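Local coordinates for phage-like element PBSX protein XkdH (PDB 3F3B) that is of unknown function but is probably a structural protein of the defective phage-like particle PBSX of Bacillus subtilis, at residues 71-82 with 101-112. Sequence-based numbering, arbitrary orientation.
Sequences SFLVHFPLSADI and KRIRHHHWEVVA
Phe72, Val74 and Phe76 pair with Ala112, Val110 and Trp108 through two backbone hydrogen bonds each, and the strand axes run at 154°, a twisted antiparallel ladder. A type I turn from Pro77 to Ala80 follows, bringing Pro77 O to the edge of the Trp108 indole and Leu78 O to its nitrogen. Trp108 NE1 donates to Leu78 O at 2.8 Å; the N-H...O angle of 142° and an acceptor 22° out of the ring plane make this a bent bond. Leu78 CD1 lies over one indole face, 3.9 Å from the five-membered-ring centroid, a CH-pi contact. Lys101 NZ sits above the opposite face, offset toward the rim, while bonding Ile82 O at 2.8 Å. On the same side of the sheet, the Phe76 ring is sandwiched between Ile82 CD1 over its centre and Val74 CG1, with Val110 CG1 at its edge, 3.8 Å from CE2. Ile13 of strand 9-19 also packs on Phe76 and Ile82. On the other face His75 and Glu109 lie side by side, and Glu109 OE2 salt-bridges Arg104 NE on the partner strand of the same hairpin. One face is thus mainly apolar, with Lys101 at its rim; the other mixes Leu73 and Val111 with the Glu109-Arg104 pair, and the indole ties the turn to the sheet.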
loop_
_atom_site.group_PDB
_atom_site.type_symbol
_atom_site.label_atom_id
_atom_site.label_comp_id
_atom_site.label_asym_id
_atom_site.label_seq_id
_atom_site.Cartn_x
_atom_site.Cartn_y
_atom_site.Cartn_z
ATOM N N SER A 71 -8.916 6.916 -0.755
ATOM C CA SER A 71 -7.632 6.963 -1.421
ATOM C C SER A 71 -7.001 8.341 -1.282
ATOM O O SER A 71 -7.649 9.302 -0.862
ATOM C CB SER A 71 -7.807 6.640 -2.902
ATOM O OG SER A 71 -8.461 7.704 -3.575
ATOM N N PHE A 72 -5.727 8.426 -1.630
ATOM C CA PHE A 72 -5.003 9.678 -1.579
ATOM C C PHE A 72 -3.693 9.528 -2.303
ATOM O O PHE A 72 -3.176 8.424 -2.469
ATOM C CB PHE A 72 -4.730 10.130 -0.137
ATOM C CG PHE A 72 -4.510 9.006 0.835
ATOM C CD1 PHE A 72 -5.564 8.525 1.612
ATOM C CD2 PHE A 72 -3.251 8.441 0.995
ATOM C CE1 PHE A 72 -5.365 7.498 2.533
ATOM C CE2 PHE A 72 -3.042 7.410 1.915
ATOM C CZ PHE A 72 -4.102 6.941 2.683
ATOM N N LEU A 73 -3.168 10.650 -2.759
ATOM C CA LEU A 73 -1.901 10.650 -3.441
ATOM C C LEU A 73 -0.862 10.780 -2.336
ATOM O O LEU A 73 -0.813 11.800 -1.637
ATOM C CB LEU A 73 -1.826 11.841 -4.394
ATOM C CG LEU A 73 -0.512 12.020 -5.139
ATOM C CD1 LEU A 73 -0.257 10.806 -6.000
ATOM C CD2 LEU A 73 -0.573 13.284 -5.988
ATOM N N VAL A 74 -0.048 9.743 -2.161
ATOM C CA VAL A 74 0.980 9.768 -1.132
ATOM C C VAL A 74 2.283 10.350 -1.653
ATOM O O VAL A 74 2.695 10.041 -2.765
ATOM C CB VAL A 74 1.294 8.361 -0.597
ATOM C CG1 VAL A 74 2.186 8.483 0.623
ATOM C CG2 VAL A 74 0.005 7.619 -0.251
ATOM N N HIS A 75 2.924 11.192 -0.847
ATOM C CA HIS A 75 4.203 11.800 -1.203
ATOM C C HIS A 75 5.234 11.228 -0.235
ATOM O O HIS A 75 5.088 11.372 0.979
ATOM C CB HIS A 75 4.135 13.316 -1.051
ATOM C CG HIS A 75 3.051 13.953 -1.860
ATOM N ND1 HIS A 75 1.719 13.645 -1.688
ATOM C CD2 HIS A 75 3.099 14.885 -2.841
ATOM C CE1 HIS A 75 0.992 14.363 -2.527
ATOM N NE2 HIS A 75 1.806 15.123 -3.237
ATOM N N PHE A 76 6.259 10.579 -0.783
ATOM C CA PHE A 76 7.314 9.935 -0.006
ATOM C C PHE A 76 8.675 10.533 -0.302
ATOM O O PHE A 76 8.899 11.095 -1.377
ATOM C CB PHE A 76 7.434 8.462 -0.378
ATOM C CG PHE A 76 6.297 7.600 0.070
ATOM C CD1 PHE A 76 6.180 7.218 1.397
ATOM C CD2 PHE A 76 5.410 7.064 -0.865
ATOM C CE1 PHE A 76 5.214 6.312 1.783
ATOM C CE2 PHE A 76 4.438 6.152 -0.484
ATOM C CZ PHE A 76 4.342 5.775 0.841
ATOM N N PRO A 77 9.620 10.384 0.640
ATOM C CA PRO A 77 10.968 10.914 0.436
ATOM C C PRO A 77 11.552 10.072 -0.687
ATOM O O PRO A 77 11.206 8.902 -0.823
ATOM C CB PRO A 77 11.667 10.629 1.762
ATOM C CG PRO A 77 10.547 10.515 2.751
ATOM C CD PRO A 77 9.497 9.769 1.972
ATOM N N LEU A 78 12.437 10.657 -1.479
ATOM C CA LEU A 78 13.048 9.945 -2.593
ATOM C C LEU A 78 13.881 8.745 -2.123
ATOM O O LEU A 78 13.991 7.739 -2.826
ATOM C CB LEU A 78 13.923 10.909 -3.403
ATOM C CG LEU A 78 13.987 10.630 -4.905
ATOM C CD1 LEU A 78 12.593 10.755 -5.500
ATOM C CD2 LEU A 78 14.927 11.618 -5.567
ATOM N N SER A 79 14.456 8.851 -0.930
ATOM C CA SER A 79 15.271 7.779 -0.371
ATOM C C SER A 79 14.450 6.541 -0.022
ATOM O O SER A 79 15.003 5.461 0.194
ATOM C CB SER A 79 15.993 8.272 0.884
ATOM O OG SER A 79 15.051 8.655 1.876
ATOM N N ALA A 80 13.134 6.696 0.042
ATOM C CA ALA A 80 12.255 5.578 0.370
ATOM C C ALA A 80 12.110 4.566 -0.778
ATOM O O ALA A 80 12.106 4.940 -1.947
ATOM C CB ALA A 80 10.882 6.108 0.772
ATOM N N ASP A 81 11.989 3.286 -0.423
ATOM C CA ASP A 81 11.826 2.191 -1.392
ATOM C C ASP A 81 10.326 2.017 -1.630
ATOM O O ASP A 81 9.638 1.360 -0.847
ATOM C CB ASP A 81 12.407 0.895 -0.816
ATOM C CG ASP A 81 12.444 -0.252 -1.828
ATOM O OD1 ASP A 81 11.491 -0.418 -2.621
ATOM O OD2 ASP A 81 13.433 -1.014 -1.813
ATOM N N ILE A 82 9.825 2.609 -2.707
ATOM C CA ILE A 82 8.403 2.542 -3.035
ATOM C C ILE A 82 8.168 1.651 -4.245
ATOM O O ILE A 82 8.809 1.820 -5.280
ATOM C CB ILE A 82 7.843 3.946 -3.351
ATOM C CG1 ILE A 82 8.163 4.915 -2.200
ATOM C CG2 ILE A 82 6.355 3.860 -3.619
ATOM C CD1 ILE A 82 7.620 4.507 -0.849
ATOM N N LYS A 101 3.848 5.073 -9.949
ATOM C CA LYS A 101 4.428 6.114 -9.118
ATOM C C LYS A 101 5.252 7.016 -10.025
ATOM O O LYS A 101 5.468 6.698 -11.192
ATOM C CB LYS A 101 5.332 5.515 -8.038
ATOM C CG LYS A 101 6.589 4.856 -8.564
ATOM C CD LYS A 101 7.565 4.530 -7.443
ATOM C CE LYS A 101 8.849 3.909 -8.003
ATOM N NZ LYS A 101 9.926 3.764 -6.974
ATOM N N ARG A 102 5.708 8.141 -9.496
ATOM C CA ARG A 102 6.520 9.061 -10.285
ATOM C C ARG A 102 7.206 10.085 -9.405
ATOM O O ARG A 102 6.854 10.251 -8.238
ATOM C CB ARG A 102 5.668 9.763 -11.346
ATOM C CG ARG A 102 4.618 10.725 -10.823
ATOM C CD ARG A 102 3.535 10.923 -11.887
ATOM N NE ARG A 102 2.625 12.028 -11.596
ATOM C CZ ARG A 102 2.880 13.302 -11.879
ATOM N NH1 ARG A 102 4.023 13.639 -12.467
ATOM N NH2 ARG A 102 1.988 14.240 -11.579
ATOM N N ILE A 103 8.195 10.761 -9.978
ATOM C CA ILE A 103 8.964 11.766 -9.265
ATOM C C ILE A 103 8.531 13.188 -9.601
ATOM O O ILE A 103 8.448 13.575 -10.767
ATOM C CB ILE A 103 10.456 11.621 -9.583
ATOM C CG1 ILE A 103 10.926 10.226 -9.181
ATOM C CG2 ILE A 103 11.255 12.688 -8.862
ATOM C CD1 ILE A 103 12.280 9.862 -9.727
ATOM N N ARG A 104 8.246 13.955 -8.556
ATOM C CA ARG A 104 7.853 15.348 -8.688
ATOM C C ARG A 104 8.243 16.022 -7.376
ATOM O O ARG A 104 7.942 15.515 -6.292
ATOM C CB ARG A 104 6.344 15.481 -8.925
ATOM C CG ARG A 104 5.976 16.699 -9.768
ATOM C CD ARG A 104 4.493 17.068 -9.691
ATOM N NE ARG A 104 4.106 17.486 -8.342
ATOM C CZ ARG A 104 2.938 18.037 -8.030
ATOM N NH1 ARG A 104 2.031 18.249 -8.970
ATOM N NH2 ARG A 104 2.669 18.361 -6.773
ATOM N N HIS A 105 8.937 17.150 -7.482
ATOM C CA HIS A 105 9.379 17.898 -6.309
ATOM C C HIS A 105 10.283 17.061 -5.422
ATOM O O HIS A 105 10.199 17.142 -4.199
ATOM C CB HIS A 105 8.174 18.377 -5.495
ATOM C CG HIS A 105 7.295 19.340 -6.229
ATOM N ND1 HIS A 105 5.991 19.588 -5.858
ATOM C CD2 HIS A 105 7.533 20.118 -7.311
ATOM C CE1 HIS A 105 5.463 20.477 -6.681
ATOM N NE2 HIS A 105 6.378 20.814 -7.573
ATOM N N HIS A 106 11.135 16.252 -6.044
ATOM C CA HIS A 106 12.085 15.410 -5.320
ATOM C C HIS A 106 11.408 14.379 -4.412
ATOM O O HIS A 106 11.998 13.913 -3.436
ATOM C CB HIS A 106 13.021 16.302 -4.494
ATOM C CG HIS A 106 14.265 15.614 -4.021
ATOM N ND1 HIS A 106 15.201 15.088 -4.887
ATOM C CD2 HIS A 106 14.748 15.405 -2.773
ATOM C CE1 HIS A 106 16.210 14.591 -4.192
ATOM N NE2 HIS A 106 15.960 14.772 -2.908
ATOM N N HIS A 107 10.176 14.014 -4.741
ATOM C CA HIS A 107 9.438 13.044 -3.941
ATOM C C HIS A 107 8.852 11.941 -4.809
ATOM O O HIS A 107 8.663 12.129 -6.016
ATOM C CB HIS A 107 8.274 13.731 -3.224
ATOM C CG HIS A 107 8.686 14.832 -2.302
ATOM N ND1 HIS A 107 7.884 15.920 -2.044
ATOM C CD2 HIS A 107 9.806 15.003 -1.559
ATOM C CE1 HIS A 107 8.492 16.718 -1.183
ATOM N NE2 HIS A 107 9.659 16.184 -0.873
ATOM N N TRP A 108 8.577 10.786 -4.204
ATOM C CA TRP A 108 7.922 9.722 -4.949
ATOM C C TRP A 108 6.452 10.044 -4.754
ATOM O O TRP A 108 6.010 10.288 -3.631
ATOM C CB TRP A 108 8.191 8.328 -4.360
ATOM C CG TRP A 108 9.570 7.793 -4.606
ATOM C CD1 TRP A 108 10.554 7.617 -3.682
ATOM C CD2 TRP A 108 10.126 7.396 -5.866
ATOM N NE1 TRP A 108 11.694 7.137 -4.284
ATOM C CE2 TRP A 108 11.461 6.992 -5.625
ATOM C CE3 TRP A 108 9.629 7.345 -7.177
ATOM C CZ2 TRP A 108 12.309 6.539 -6.648
ATOM C CZ3 TRP A 108 10.481 6.890 -8.204
ATOM C CH2 TRP A 108 11.805 6.497 -7.926
ATOM N N GLU A 109 5.695 10.082 -5.837
ATOM C CA GLU A 109 4.266 10.339 -5.726
ATOM C C GLU A 109 3.560 9.093 -6.217
ATOM O O GLU A 109 3.910 8.550 -7.260
ATOM C CB GLU A 109 3.851 11.537 -6.579
ATOM C CG GLU A 109 4.122 12.880 -5.942
ATOM C CD GLU A 109 3.612 14.027 -6.791
ATOM O OE1 GLU A 109 2.734 13.785 -7.650
ATOM O OE2 GLU A 109 4.078 15.166 -6.589
ATOM N N VAL A 110 2.564 8.638 -5.474
ATOM C CA VAL A 110 1.852 7.438 -5.865
ATOM C C VAL A 110 0.514 7.397 -5.159
ATOM O O VAL A 110 0.406 7.828 -4.017
ATOM C CB VAL A 110 2.668 6.184 -5.487
ATOM C CG1 VAL A 110 2.852 6.120 -3.966
ATOM C CG2 VAL A 110 1.985 4.928 -6.021
ATOM N N VAL A 111 -0.501 6.877 -5.842
ATOM C CA VAL A 111 -1.839 6.775 -5.283
ATOM C C VAL A 111 -1.990 5.536 -4.406
ATOM O O VAL A 111 -1.571 4.432 -4.779
ATOM C CB VAL A 111 -2.911 6.719 -6.410
ATOM C CG1 VAL A 111 -4.280 6.412 -5.821
ATOM C CG2 VAL A 111 -2.952 8.062 -7.167
ATOM N N ALA A 112 -2.576 5.730 -3.227
ATOM C CA ALA A 112 -2.825 4.631 -2.303
ATOM C C ALA A 112 -4.347 4.429 -2.278
ATOM O O ALA A 112 -5.098 5.403 -2.314
ATOM C CB ALA A 112 -2.310 4.989 -0.918
#